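Local coordinates for protein AimR transcriptional regulator (PDB 5ZVV) that activates transcription of the phage aimX locus as a homodimer, and is switched to an inactive monomer by the arbitrium peptide in the lysis-lysogeny decision, at residues S144-F149 / D178-G183; R192-E197 / S214-E219; Y330-G335 / T342-S347. All blocks are in the same frame, centred on the assembly; numbering follows the deposited sequence.

Interaction 1. Residues S144-F149 / D178-G183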
ATOM      1  N   SER A 144     -23.140  13.991   7.522  1.00 32.02           N
ATOM      2  CA  SER A 144     -22.507  14.737   8.599  1.00 27.35           C
ATOM      3  C   SER A 144     -21.000  14.793   8.400  1.00 26.12           C
ATOM      4  O   SER A 144     -20.383  13.836   7.925  1.00 25.35           O
ATOM      5  CB  SER A 144     -22.823  14.098   9.951  1.00 31.51           C
ATOM      6  OG  SER A 144     -22.108  12.885  10.112  1.00 28.24           O
ATOM      7  N   ALA A 145     -20.406  15.929   8.772  1.00 28.22           N
ATOM      8  CA  ALA A 145     -18.957  16.072   8.688  1.00 28.93           C
ATOM      9  C   ALA A 145     -18.254  14.996   9.508  1.00 25.93           C
ATOM     10  O   ALA A 145     -17.357  14.305   9.008  1.00 27.26           O
ATOM     11  CB  ALA A 145     -18.545  17.468   9.156  1.00 25.11           C
ATOM     12  N   GLU A 146     -18.674  14.826  10.766  1.00 25.92           N
ATOM     13  CA  GLU A 146     -18.047  13.859  11.664  1.00 23.13           C
ATOM     14  C   GLU A 146     -17.893  12.497  11.000  1.00 22.59           C
ATOM     15  O   GLU A 146     -16.788  11.949  10.917  1.00 25.59           O
ATOM     16  CB  GLU A 146     -18.863  13.736  12.954  1.00 24.66           C
ATOM     17  CG  GLU A 146     -18.832  14.969  13.845  1.00 25.04           C
ATOM     18  CD  GLU A 146     -19.833  16.026  13.427  1.00 26.50           C
ATOM     19  OE1 GLU A 146     -20.678  15.738  12.552  1.00 32.55           O
ATOM     20  OE2 GLU A 146     -19.777  17.147  13.975  1.00 30.57           O
HETATM   21  N   MSE A 147     -18.989  11.945  10.496  1.00 23.05           N
HETATM   22  CA  MSE A 147     -18.923  10.625   9.893  1.00 26.04           C
HETATM   23  C   MSE A 147     -18.145  10.663   8.585  1.00 30.53           C
HETATM   24  O   MSE A 147     -17.385   9.733   8.298  1.00 29.14           O
HETATM   25  CB  MSE A 147     -20.322  10.049   9.695  1.00 27.08           C
HETATM   26  CG  MSE A 147     -20.932   9.515  10.993  1.00 25.35           C
HETATM   27 SE   MSE A 147     -19.708   8.377  12.033  1.00 32.86          SE
HETATM   28  CE  MSE A 147     -18.954   9.707  13.262  1.00 22.30           C
ATOM     29  N   LEU A 148     -18.294  11.752   7.821  1.00 29.45           N
ATOM     30  CA  LEU A 148     -17.435  11.939   6.655  1.00 30.37           C
ATOM     31  C   LEU A 148     -15.972  11.835   7.055  1.00 29.53           C
ATOM     32  O   LEU A 148     -15.153  11.264   6.325  1.00 27.12           O
ATOM     33  CB  LEU A 148     -17.712  13.289   5.991  1.00 28.12           C
ATOM     34  CG  LEU A 148     -18.939  13.401   5.083  1.00 32.74           C
ATOM     35  CD1 LEU A 148     -19.155  14.850   4.662  1.00 36.19           C
ATOM     36  CD2 LEU A 148     -18.793  12.498   3.867  1.00 33.10           C
ATOM     37  N   PHE A 149     -15.636  12.359   8.235  1.00 27.42           N
ATOM     38  CA  PHE A 149     -14.296  12.181   8.773  1.00 25.11           C
ATOM     39  C   PHE A 149     -14.058  10.724   9.153  1.00 24.60           C
ATOM     40  O   PHE A 149     -13.094  10.099   8.691  1.00 26.57           O
ATOM     41  CB  PHE A 149     -14.105  13.105   9.979  1.00 27.29           C
ATOM     42  CG  PHE A 149     -12.706  13.122  10.531  1.00 23.58           C
ATOM     43  CD1 PHE A 149     -12.288  12.160  11.437  1.00 21.75           C
ATOM     44  CD2 PHE A 149     -11.817  14.118  10.167  1.00 31.97           C
ATOM     45  CE1 PHE A 149     -11.006  12.180  11.951  1.00 27.80           C
ATOM     46  CE2 PHE A 149     -10.534  14.146  10.681  1.00 32.83           C
ATOM     47  CZ  PHE A 149     -10.129  13.171  11.574  1.00 25.71           C
ATOM     48  N   ASP A 178     -10.457  20.948   9.912  1.00 28.67           N
ATOM     49  CA  ASP A 178     -11.219  22.191   9.841  1.00 30.44           C
ATOM     50  C   ASP A 178     -12.673  21.942   9.460  1.00 29.02           C
ATOM     51  O   ASP A 178     -13.547  22.746   9.801  1.00 29.83           O
ATOM     52  CB  ASP A 178     -10.568  23.152   8.848  1.00 35.61           C
ATOM     53  CG  ASP A 178      -9.309  23.792   9.399  1.00 40.84           C
ATOM     54  OD1 ASP A 178      -8.999  23.565  10.587  1.00 38.27           O
ATOM     55  OD2 ASP A 178      -8.629  24.524   8.645  1.00 40.37           O
ATOM     56  N   ASP A 179     -12.952  20.839   8.759  1.00 33.49           N
ATOM     57  CA  ASP A 179     -14.331  20.484   8.446  1.00 31.78           C
ATOM     58  C   ASP A 179     -15.122  20.062   9.674  1.00 27.81           C
ATOM     59  O   ASP A 179     -16.351  19.961   9.591  1.00 29.78           O
ATOM     60  CB  ASP A 179     -14.366  19.359   7.410  1.00 36.03           C
ATOM     61  CG  ASP A 179     -13.724  19.755   6.096  1.00 42.39           C
ATOM     62  OD1 ASP A 179     -13.281  20.916   5.974  1.00 41.21           O
ATOM     63  OD2 ASP A 179     -13.662  18.900   5.187  1.00 43.22           O
ATOM     64  N   LEU A 180     -14.452  19.810  10.806  1.00 30.37           N
ATOM     65  CA  LEU A 180     -15.099  19.357  12.033  1.00 29.13           C
ATOM     66  C   LEU A 180     -15.332  20.529  12.966  1.00 27.22           C
ATOM     67  O   LEU A 180     -14.401  21.311  13.209  1.00 30.72           O
ATOM     68  CB  LEU A 180     -14.242  18.311  12.740  1.00 22.12           C
ATOM     69  CG  LEU A 180     -13.998  16.984  12.032  1.00 29.20           C
ATOM     70  CD1 LEU A 180     -13.048  16.132  12.857  1.00 23.66           C
ATOM     71  CD2 LEU A 180     -15.313  16.264  11.805  1.00 20.57           C
ATOM     72  N   PRO A 181     -16.536  20.693  13.502  1.00 30.13           N
ATOM     73  CA  PRO A 181     -16.744  21.706  14.538  1.00 29.54           C
ATOM     74  C   PRO A 181     -16.033  21.316  15.823  1.00 28.41           C
ATOM     75  O   PRO A 181     -15.767  20.143  16.090  1.00 25.23           O
ATOM     76  CB  PRO A 181     -18.266  21.724  14.723  1.00 29.22           C
ATOM     77  CG  PRO A 181     -18.703  20.362  14.298  1.00 29.96           C
ATOM     78  CD  PRO A 181     -17.772  19.955  13.189  1.00 27.64           C
ATOM     79  N   GLU A 182     -15.706  22.331  16.615  1.00 27.38           N
ATOM     80  CA  GLU A 182     -15.031  22.107  17.885  1.00 26.95           C
ATOM     81  C   GLU A 182     -15.948  21.371  18.855  1.00 28.59           C
ATOM     82  O   GLU A 182     -17.165  21.564  18.858  1.00 27.78           O
ATOM     83  CB  GLU A 182     -14.593  23.439  18.498  1.00 24.97           C
ATOM     84  CG  GLU A 182     -13.764  24.307  17.571  1.00 27.71           C
ATOM     85  CD  GLU A 182     -12.408  23.706  17.268  1.00 31.24           C
ATOM     86  OE1 GLU A 182     -11.724  23.256  18.214  1.00 38.00           O
ATOM     87  OE2 GLU A 182     -12.028  23.678  16.082  1.00 32.98           O
ATOM     88  N   GLY A 183     -15.359  20.524  19.682  1.00 23.67           N
ATOM     89  CA  GLY A 183     -16.108  19.871  20.733  1.00 22.40           C
ATOM     90  C   GLY A 183     -15.556  18.495  21.049  1.00 20.73           C
ATOM     91  O   GLY A 183     -14.443  18.139  20.672  1.00 22.07           O
TER

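Interaction 2. Residues R192-E197 / S214-E219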
ATOM      1  N   ARG A 192      -7.342   9.988  18.479  1.00 19.79           N
ATOM      2  CA  ARG A 192      -7.206   8.809  17.622  1.00 21.41           C
ATOM      3  C   ARG A 192      -6.105   8.999  16.583  1.00 19.66           C
ATOM      4  O   ARG A 192      -5.141   8.220  16.518  1.00 20.01           O
ATOM      5  CB  ARG A 192      -8.534   8.506  16.925  1.00 21.60           C
ATOM      6  CG  ARG A 192      -9.643   7.935  17.796  1.00 19.83           C
ATOM      7  CD  ARG A 192     -10.875   7.706  16.931  1.00 18.23           C
ATOM      8  NE  ARG A 192     -12.020   7.162  17.653  1.00 21.88           N
ATOM      9  CZ  ARG A 192     -12.282   5.864  17.771  1.00 19.47           C
ATOM     10  NH1 ARG A 192     -11.469   4.967  17.231  1.00 19.25           N
ATOM     11  NH2 ARG A 192     -13.356   5.464  18.436  1.00 18.50           N
ATOM     12  N   VAL A 193      -6.239  10.038  15.753  1.00 26.86           N
ATOM     13  CA  VAL A 193      -5.266  10.279  14.692  1.00 23.14           C
ATOM     14  C   VAL A 193      -3.877  10.503  15.274  1.00 23.47           C
ATOM     15  O   VAL A 193      -2.873  10.088  14.682  1.00 24.86           O
ATOM     16  CB  VAL A 193      -5.723  11.466  13.822  1.00 24.14           C
ATOM     17  CG1 VAL A 193      -4.694  11.764  12.739  1.00 29.21           C
ATOM     18  CG2 VAL A 193      -7.083  11.168  13.207  1.00 27.41           C
ATOM     19  N   SER A 194      -3.793  11.140  16.444  1.00 23.70           N
ATOM     20  CA  SER A 194      -2.499  11.345  17.087  1.00 24.31           C
ATOM     21  C   SER A 194      -1.824  10.016  17.387  1.00 23.98           C
ATOM     22  O   SER A 194      -0.628   9.843  17.128  1.00 20.50           O
ATOM     23  CB  SER A 194      -2.665  12.163  18.367  1.00 21.46           C
ATOM     24  OG  SER A 194      -2.657  13.551  18.093  1.00 26.01           O
HETATM   25  N   MSE A 195      -2.572   9.061  17.932  1.00 26.10           N
HETATM   26  CA  MSE A 195      -1.965   7.769  18.230  1.00 25.24           C
HETATM   27  C   MSE A 195      -1.557   7.027  16.961  1.00 25.42           C
HETATM   28  O   MSE A 195      -0.454   6.458  16.887  1.00 29.31           O
HETATM   29  CB  MSE A 195      -2.909   6.909  19.071  1.00 25.32           C
HETATM   30  CG  MSE A 195      -2.867   7.280  20.542  1.00 27.07           C
HETATM   31 SE   MSE A 195      -1.037   7.730  21.091  1.00 48.78          SE
HETATM   32  CE  MSE A 195      -0.193   5.989  20.792  1.00 27.03           C
ATOM     33  N   LEU A 196      -2.442   7.043  15.961  1.00 20.29           N
ATOM     34  CA  LEU A 196      -2.134   6.364  14.705  1.00 29.71           C
ATOM     35  C   LEU A 196      -0.856   6.914  14.079  1.00 30.07           C
ATOM     36  O   LEU A 196       0.045   6.153  13.696  1.00 27.74           O
ATOM     37  CB  LEU A 196      -3.319   6.484  13.745  1.00 26.55           C
ATOM     38  CG  LEU A 196      -4.495   5.586  14.144  1.00 28.77           C
ATOM     39  CD1 LEU A 196      -5.738   5.878  13.320  1.00 25.59           C
ATOM     40  CD2 LEU A 196      -4.100   4.121  14.015  1.00 27.29           C
ATOM     41  N   GLU A 197      -0.749   8.243  13.984  1.00 28.72           N
ATOM     42  CA  GLU A 197       0.454   8.842  13.419  1.00 20.61           C
ATOM     43  C   GLU A 197       1.668   8.625  14.311  1.00 25.62           C
ATOM     44  O   GLU A 197       2.794   8.560  13.810  1.00 24.49           O
ATOM     45  CB  GLU A 197       0.231  10.332  13.175  1.00 25.93           C
ATOM     46  CG  GLU A 197      -0.743  10.613  12.051  1.00 30.79           C
ATOM     47  CD  GLU A 197      -1.043  12.084  11.897  1.00 39.86           C
ATOM     48  OE1 GLU A 197      -0.938  12.821  12.901  1.00 39.02           O
ATOM     49  OE2 GLU A 197      -1.379  12.503  10.769  1.00 44.45           O
ATOM     50  N   SER A 214       2.573  11.292  20.461  1.00 19.78           N
ATOM     51  CA  SER A 214       2.166  10.644  21.707  1.00 22.01           C
ATOM     52  C   SER A 214       1.858  11.678  22.783  1.00 23.91           C
ATOM     53  O   SER A 214       0.817  11.615  23.450  1.00 21.77           O
ATOM     54  CB  SER A 214       3.258   9.684  22.189  1.00 18.46           C
ATOM     55  OG  SER A 214       3.522   8.663  21.242  1.00 20.72           O
ATOM     56  N   ASN A 215       2.759  12.648  22.957  1.00 18.86           N
ATOM     57  CA  ASN A 215       2.548  13.690  23.952  1.00 19.80           C
ATOM     58  C   ASN A 215       1.304  14.506  23.638  1.00 21.97           C
ATOM     59  O   ASN A 215       0.559  14.886  24.546  1.00 24.60           O
ATOM     60  CB  ASN A 215       3.780  14.592  24.033  1.00 24.00           C
ATOM     61  CG  ASN A 215       4.886  13.993  24.874  1.00 22.90           C
ATOM     62  OD1 ASN A 215       4.634  13.425  25.939  1.00 33.99           O
ATOM     63  ND2 ASN A 215       6.119  14.116  24.405  1.00 26.25           N
ATOM     64  N   ARG A 216       1.056  14.780  22.357  1.00 23.03           N
ATOM     65  CA  ARG A 216      -0.149  15.525  22.007  1.00 26.09           C
ATOM     66  C   ARG A 216      -1.404  14.720  22.329  1.00 29.52           C
ATOM     67  O   ARG A 216      -2.398  15.274  22.823  1.00 29.65           O
ATOM     68  CB  ARG A 216      -0.115  15.923  20.532  1.00 28.96           C
ATOM     69  CG  ARG A 216      -1.147  16.971  20.196  1.00 35.41           C
ATOM     70  CD  ARG A 216      -0.888  17.673  18.881  1.00 42.00           C
ATOM     71  NE  ARG A 216      -1.933  18.663  18.638  1.00 45.70           N
ATOM     72  CZ  ARG A 216      -3.033  18.429  17.928  1.00 42.04           C
ATOM     73  NH1 ARG A 216      -3.939  19.383  17.776  1.00 42.31           N
ATOM     74  NH2 ARG A 216      -3.223  17.247  17.360  1.00 44.54           N
ATOM     75  N   ALA A 217      -1.372  13.409  22.070  1.00 24.22           N
ATOM     76  CA  ALA A 217      -2.491  12.555  22.449  1.00 25.00           C
ATOM     77  C   ALA A 217      -2.731  12.601  23.951  1.00 23.00           C
ATOM     78  O   ALA A 217      -3.878  12.710  24.398  1.00 24.52           O
ATOM     79  CB  ALA A 217      -2.239  11.120  21.988  1.00 20.67           C
ATOM     80  N   ILE A 218      -1.659  12.530  24.747  1.00 22.13           N
ATOM     81  CA  ILE A 218      -1.799  12.614  26.200  1.00 26.28           C
ATOM     82  C   ILE A 218      -2.380  13.963  26.606  1.00 32.59           C
ATOM     83  O   ILE A 218      -3.184  14.055  27.542  1.00 29.66           O
ATOM     84  CB  ILE A 218      -0.443  12.356  26.884  1.00 28.44           C
ATOM     85  CG1 ILE A 218      -0.032  10.892  26.730  1.00 20.38           C
ATOM     86  CG2 ILE A 218      -0.494  12.743  28.357  1.00 25.07           C
ATOM     87  CD1 ILE A 218       1.437  10.641  27.001  1.00 20.36           C
ATOM     88  N   GLU A 219      -1.989  15.031  25.905  1.00 27.16           N
ATOM     89  CA  GLU A 219      -2.439  16.367  26.278  1.00 30.91           C
ATOM     90  C   GLU A 219      -3.903  16.591  25.923  1.00 28.83           C
ATOM     91  O   GLU A 219      -4.587  17.371  26.595  1.00 30.82           O
ATOM     92  CB  GLU A 219      -1.558  17.422  25.605  1.00 36.81           C
ATOM     93  CG  GLU A 219      -0.129  17.466  26.141  1.00 39.97           C
ATOM     94  CD  GLU A 219       0.853  18.116  25.174  1.00 45.36           C
ATOM     95  OE1 GLU A 219       0.408  18.687  24.154  1.00 48.56           O
ATOM     96  OE2 GLU A 219       2.073  18.049  25.434  1.00 47.10           O
TER
HETATM   97  O   HOH W   1      -4.415  15.082  15.884  1.00 31.97           O

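Interaction 3. Residues Y330-G335 / T342-S347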
ATOM      1  N   TYR A 330      12.594 -13.614  16.388  1.00 20.62           N
ATOM      2  CA  TYR A 330      12.882 -15.033  16.587  1.00 22.76           C
ATOM      3  C   TYR A 330      14.295 -15.379  16.138  1.00 25.86           C
ATOM      4  O   TYR A 330      15.073 -15.978  16.892  1.00 25.27           O
ATOM      5  CB  TYR A 330      11.845 -15.871  15.833  1.00 23.16           C
ATOM      6  CG  TYR A 330      12.121 -17.359  15.780  1.00 23.28           C
ATOM      7  CD1 TYR A 330      11.712 -18.201  16.807  1.00 24.94           C
ATOM      8  CD2 TYR A 330      12.766 -17.926  14.688  1.00 25.07           C
ATOM      9  CE1 TYR A 330      11.954 -19.562  16.756  1.00 23.70           C
ATOM     10  CE2 TYR A 330      13.014 -19.285  14.628  1.00 28.74           C
ATOM     11  CZ  TYR A 330      12.607 -20.099  15.663  1.00 32.62           C
ATOM     12  OH  TYR A 330      12.854 -21.452  15.600  1.00 35.30           O
ATOM     13  N   TYR A 331      14.650 -15.004  14.907  1.00 26.66           N
ATOM     14  CA  TYR A 331      15.999 -15.272  14.434  1.00 30.31           C
ATOM     15  C   TYR A 331      17.040 -14.407  15.131  1.00 28.24           C
ATOM     16  O   TYR A 331      18.215 -14.793  15.171  1.00 28.48           O
ATOM     17  CB  TYR A 331      16.080 -15.063  12.922  1.00 30.00           C
ATOM     18  CG  TYR A 331      15.234 -16.027  12.121  1.00 30.00           C
ATOM     19  CD1 TYR A 331      15.732 -17.268  11.742  1.00 30.00           C
ATOM     20  CD2 TYR A 331      13.939 -15.698  11.748  1.00 30.00           C
ATOM     21  CE1 TYR A 331      14.962 -18.152  11.011  1.00 30.00           C
ATOM     22  CE2 TYR A 331      13.160 -16.577  11.016  1.00 30.00           C
ATOM     23  CZ  TYR A 331      13.677 -17.802  10.651  1.00 30.00           C
ATOM     24  OH  TYR A 331      12.909 -18.681   9.922  1.00 30.00           O
ATOM     25  N   TYR A 332      16.647 -13.260  15.696  1.00 28.66           N
ATOM     26  CA  TYR A 332      17.587 -12.525  16.539  1.00 28.93           C
ATOM     27  C   TYR A 332      17.966 -13.339  17.774  1.00 26.95           C
ATOM     28  O   TYR A 332      19.144 -13.427  18.137  1.00 28.83           O
ATOM     29  CB  TYR A 332      17.006 -11.169  16.943  1.00 27.94           C
ATOM     30  CG  TYR A 332      17.865 -10.424  17.942  1.00 29.02           C
ATOM     31  CD1 TYR A 332      19.122  -9.949  17.586  1.00 29.51           C
ATOM     32  CD2 TYR A 332      17.425 -10.199  19.239  1.00 28.43           C
ATOM     33  CE1 TYR A 332      19.914  -9.274  18.494  1.00 26.47           C
ATOM     34  CE2 TYR A 332      18.212  -9.520  20.154  1.00 25.48           C
ATOM     35  CZ  TYR A 332      19.454  -9.062  19.776  1.00 25.54           C
ATOM     36  OH  TYR A 332      20.240  -8.386  20.680  1.00 27.52           O
ATOM     37  N   TYR A 333      16.977 -13.955  18.428  1.00 26.92           N
ATOM     38  CA  TYR A 333      17.269 -14.774  19.605  1.00 27.11           C
ATOM     39  C   TYR A 333      18.033 -16.039  19.229  1.00 28.79           C
ATOM     40  O   TYR A 333      18.977 -16.436  19.930  1.00 24.39           O
ATOM     41  CB  TYR A 333      15.972 -15.124  20.330  1.00 21.37           C
ATOM     42  CG  TYR A 333      15.159 -13.912  20.715  1.00 20.33           C
ATOM     43  CD1 TYR A 333      15.759 -12.808  21.305  1.00 19.11           C
ATOM     44  CD2 TYR A 333      13.792 -13.863  20.470  1.00 16.85           C
ATOM     45  CE1 TYR A 333      15.020 -11.695  21.653  1.00 16.73           C
ATOM     46  CE2 TYR A 333      13.045 -12.754  20.815  1.00 19.26           C
ATOM     47  CZ  TYR A 333      13.666 -11.673  21.405  1.00 17.20           C
ATOM     48  OH  TYR A 333      12.924 -10.570  21.747  1.00 16.35           O
ATOM     49  N   LYS A 334      17.635 -16.687  18.130  1.00 27.85           N
ATOM     50  CA  LYS A 334      18.394 -17.831  17.635  1.00 31.20           C
ATOM     51  C   LYS A 334      19.845 -17.449  17.377  1.00 32.34           C
ATOM     52  O   LYS A 334      20.755 -18.247  17.620  1.00 32.23           O
ATOM     53  CB  LYS A 334      17.755 -18.383  16.361  1.00 29.15           C
ATOM     54  CG  LYS A 334      16.345 -18.911  16.545  1.00 25.81           C
ATOM     55  CD  LYS A 334      16.344 -20.342  17.042  1.00 35.63           C
ATOM     56  CE  LYS A 334      16.870 -21.290  15.978  1.00 39.78           C
ATOM     57  NZ  LYS A 334      16.809 -22.705  16.427  1.00 35.93           N
ATOM     58  N   GLY A 335      20.079 -16.230  16.887  1.00 31.80           N
ATOM     59  CA  GLY A 335      21.444 -15.771  16.700  1.00 30.49           C
ATOM     60  C   GLY A 335      22.158 -15.527  18.013  1.00 31.57           C
ATOM     61  O   GLY A 335      23.350 -15.821  18.145  1.00 29.84           O
ATOM     62  N   THR A 342      24.400 -16.021  10.127  1.00 35.47           N
ATOM     63  CA  THR A 342      23.273 -16.243   9.225  1.00 39.05           C
ATOM     64  C   THR A 342      21.939 -16.023   9.927  1.00 32.31           C
ATOM     65  O   THR A 342      20.965 -15.603   9.290  1.00 31.54           O
ATOM     66  CB  THR A 342      23.333 -17.650   8.624  1.00 37.77           C
ATOM     67  OG1 THR A 342      22.185 -17.863   7.792  1.00 48.69           O
ATOM     68  CG2 THR A 342      23.350 -18.706   9.710  1.00 39.77           C
ATOM     69  N   ASP A 343      21.873 -16.295  11.232  1.00 34.40           N
ATOM     70  CA  ASP A 343      20.643 -16.042  11.972  1.00 31.07           C
ATOM     71  C   ASP A 343      20.359 -14.549  12.066  1.00 27.56           C
ATOM     72  O   ASP A 343      19.204 -14.121  11.953  1.00 29.34           O
ATOM     73  CB  ASP A 343      20.732 -16.666  13.364  1.00 26.70           C
ATOM     74  CG  ASP A 343      20.675 -18.178  13.328  1.00 32.98           C
ATOM     75  OD1 ASP A 343      19.948 -18.720  12.470  1.00 35.27           O
ATOM     76  OD2 ASP A 343      21.354 -18.823  14.154  1.00 35.35           O
ATOM     77  N   TYR A 344      21.402 -13.742  12.271  1.00 25.91           N
ATOM     78  CA  TYR A 344      21.226 -12.293  12.252  1.00 29.91           C
ATOM     79  C   TYR A 344      20.875 -11.792  10.856  1.00 25.45           C
ATOM     80  O   TYR A 344      20.111 -10.829  10.719  1.00 27.90           O
ATOM     81  CB  TYR A 344      22.488 -11.610  12.777  1.00 26.37           C
ATOM     82  CG  TYR A 344      22.800 -11.954  14.217  1.00 34.03           C
ATOM     83  CD1 TYR A 344      21.848 -11.781  15.215  1.00 32.69           C
ATOM     84  CD2 TYR A 344      24.038 -12.471  14.578  1.00 38.07           C
ATOM     85  CE1 TYR A 344      22.126 -12.098  16.534  1.00 32.86           C
ATOM     86  CE2 TYR A 344      24.326 -12.792  15.894  1.00 33.81           C
ATOM     87  CZ  TYR A 344      23.364 -12.607  16.866  1.00 34.91           C
ATOM     88  OH  TYR A 344      23.647 -12.921  18.177  1.00 29.36           O
ATOM     89  N   TYR A 345      21.407 -12.437   9.813  1.00 31.00           N
ATOM     90  CA  TYR A 345      21.023 -12.087   8.448  1.00 29.49           C
ATOM     91  C   TYR A 345      19.540 -12.348   8.217  1.00 28.21           C
ATOM     92  O   TYR A 345      18.827 -11.507   7.655  1.00 30.35           O
ATOM     93  CB  TYR A 345      21.869 -12.873   7.444  1.00 29.37           C
ATOM     94  CG  TYR A 345      23.362 -12.637   7.550  1.00 34.54           C
ATOM     95  CD1 TYR A 345      23.865 -11.462   8.097  1.00 37.10           C
ATOM     96  CD2 TYR A 345      24.268 -13.589   7.099  1.00 34.06           C
ATOM     97  CE1 TYR A 345      25.228 -11.243   8.194  1.00 36.75           C
ATOM     98  CE2 TYR A 345      25.631 -13.380   7.193  1.00 34.44           C
ATOM     99  CZ  TYR A 345      26.104 -12.205   7.740  1.00 37.04           C
ATOM    100  OH  TYR A 345      27.460 -11.993   7.836  1.00 43.49           O
ATOM    101  N   LYS A 346      19.054 -13.514   8.652  1.00 28.37           N
ATOM    102  CA  LYS A 346      17.639 -13.833   8.485  1.00 25.37           C
ATOM    103  C   LYS A 346      16.762 -12.899   9.308  1.00 29.12           C
ATOM    104  O   LYS A 346      15.702 -12.461   8.842  1.00 29.32           O
ATOM    105  CB  LYS A 346      17.382 -15.294   8.859  1.00 28.83           C
ATOM    106  CG  LYS A 346      18.053 -16.296   7.926  1.00 35.89           C
ATOM    107  CD  LYS A 346      17.422 -17.679   8.024  1.00 39.02           C
ATOM    108  CE  LYS A 346      18.157 -18.574   9.006  1.00 47.55           C
ATOM    109  NZ  LYS A 346      19.519 -18.925   8.519  1.00 52.83           N
ATOM    110  N   SER A 347      17.188 -12.584  10.535  1.00 27.82           N
ATOM    111  CA  SER A 347      16.485 -11.589  11.337  1.00 27.61           C
ATOM    112  C   SER A 347      16.361 -10.271  10.582  1.00 26.97           C
ATOM    113  O   SER A 347      15.284  -9.660  10.542  1.00 27.55           O
ATOM    114  CB  SER A 347      17.211 -11.384  12.668  1.00 28.09           C
ATOM    115  OG  SER A 347      16.752 -10.214  13.325  1.00 31.21           O
TER

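Interaction 1. Residues S144-F149 / D178-G183
With chi1 of -174° the F149 ring lies beside its carbonyl carbon, and with chi1 of -64° L180 CG lies beside its backbone N. Together these torsions set the leucine across the phenylalanine at about a right angle. L180 CD1 lies over one face of the F149 ring in a CH-pi contact, 3.9 Å from the centroid and 22° off the normal. It sits toward the CD2 side, with CD1 to F149 CD2 at 3.6 Å. The other branch, L180 CD2, rests on the helix backbone, 3.6 Å from E146 CA. The bent E146 chain brings OE2 to 3.4 Å from P181 CG. A145 CB meets the backbone at D179 O, 3.3 Å away. No hydrogen bond joins the two segments, so this is a packing contact. S144 N-caps the helix: its OG accepts from M147 N at 3.3 Å and also bonds to E112. F189 of helix 184-203 touches L180, and its ring meets that of F149 with the planes nearly parallel, extending the apolar cluster. A loop leucine is thus packed on the first turn of helix 145-161, just ahead of helix 184-203, consistent with the TPR-like helical fold of the AimR family.

Interaction 2. Residues R192-E197 / S214-E219
This is a close, small-residue packing contact between two antiparallel neighbouring helices, 184-203 and 207-220, with its centre about 10 Å from the centre of the chain. The axes of the two short segments come within 8.3 Å, and their directions differ by 159°. Small side chains allow this approach. S194 and A217 face each other where the backbones are nearest, and S194 CB meets A217 CB at 3.8 Å. M195, present as selenomethionine, fills in beside them. Its CG is anti to the carbonyl carbon (chi1 -81°), and the chain then bends at chi2 and chi3. The bends turn SE onto A217 CB, 3.7 Å away. A217 CB therefore touches both S194 and M195. SE also reaches the backbone of the partner helix, 4.4 Å from S214 CA. The two consecutive antiparallel helices form a helical hairpin, consistent with the TPR-like family. Helix 224-237 packs next to it, where T233 touches both M195 and S214. The S214 hydroxyl is turned to its own helix and bonds to A210 O. At the outer edge the contact becomes polar. R216 is extended from CG to NE, and its NH2 stands 3.8 Å from S194 OG. A water lies at the edge of the guanidinium, in its plane, and links the two groups. It is 3.2 Å from S194 OG and accepts a weak bond from R216 NH2 at 2.9 Å. S194 OG also makes a weak bond to K190 O in its own helix.

Interaction 3. Residues Y330-G335 / T342-S347
G335, Y344 and the base of Y331 form the tight part of this contact, and the outer end of the Y331 ring with the K346 and K334 chains forms its looser border. G335 CA lies over one face of the Y344 ring, 4.0 Å from the centroid, in a CH-pi contact. G335 CA also meets D343 CB at 3.5 Å. Y344 OH ends 2.9 Å from G335 O. Y344 and Y332 cross at a slant, with Y344 CE1 3.8 Å from Y332 CD1. Y331 CB presses on the partner backbone, 3.4 Å from D343 O. S347 CB packs against Y332 N, and its hydroxyl bonds to G328 O. P363 of helix 361-369 touches both Y344 and S347. The two segments run antiparallel, 167° apart, with axes 7.6 Å from each other. They belong to helices 324-338 and 341-353, a helical hairpin with a short turn, consistent with TPR-like repeats. Toward the partly exposed border longer chains take over. A chi1 of -64° turns the Y331 ring so that one face meets K346 CB, 4.2 Å from the centroid. Y330 CD2 covers the opposite face. Bends at chi3 and chi4 carry K346 NZ back to its own helix, where it bonds to T342 OG1 at 3.0 Å. Its salt bridge to D343 is long, and D343 OD2 bonds to S338 OG near the hairpin turn. K334 touches D343 near its base, while its end leads away.

How the interactions relate
The three contacts follow one another along the chain; none nests in or crosses another. Interaction 1 closes first. It brings the loop before helix 184-203 back to the start of helix 145-161, with helix 165-173 in the loop it closes. Interaction 2 then joins helix 184-203 to the following helix 207-220. These two touch: F149 CZ of interaction 1 packs on V193 CG2 of interaction 2 at 4.0 Å. Interaction 3 comes much later and closes the short turn between helices 324-338 and 341-353. Its centre is about 47 Å from that of interaction 1, on the opposite side of the chain's centre, and about 33 Å from that of interaction 2.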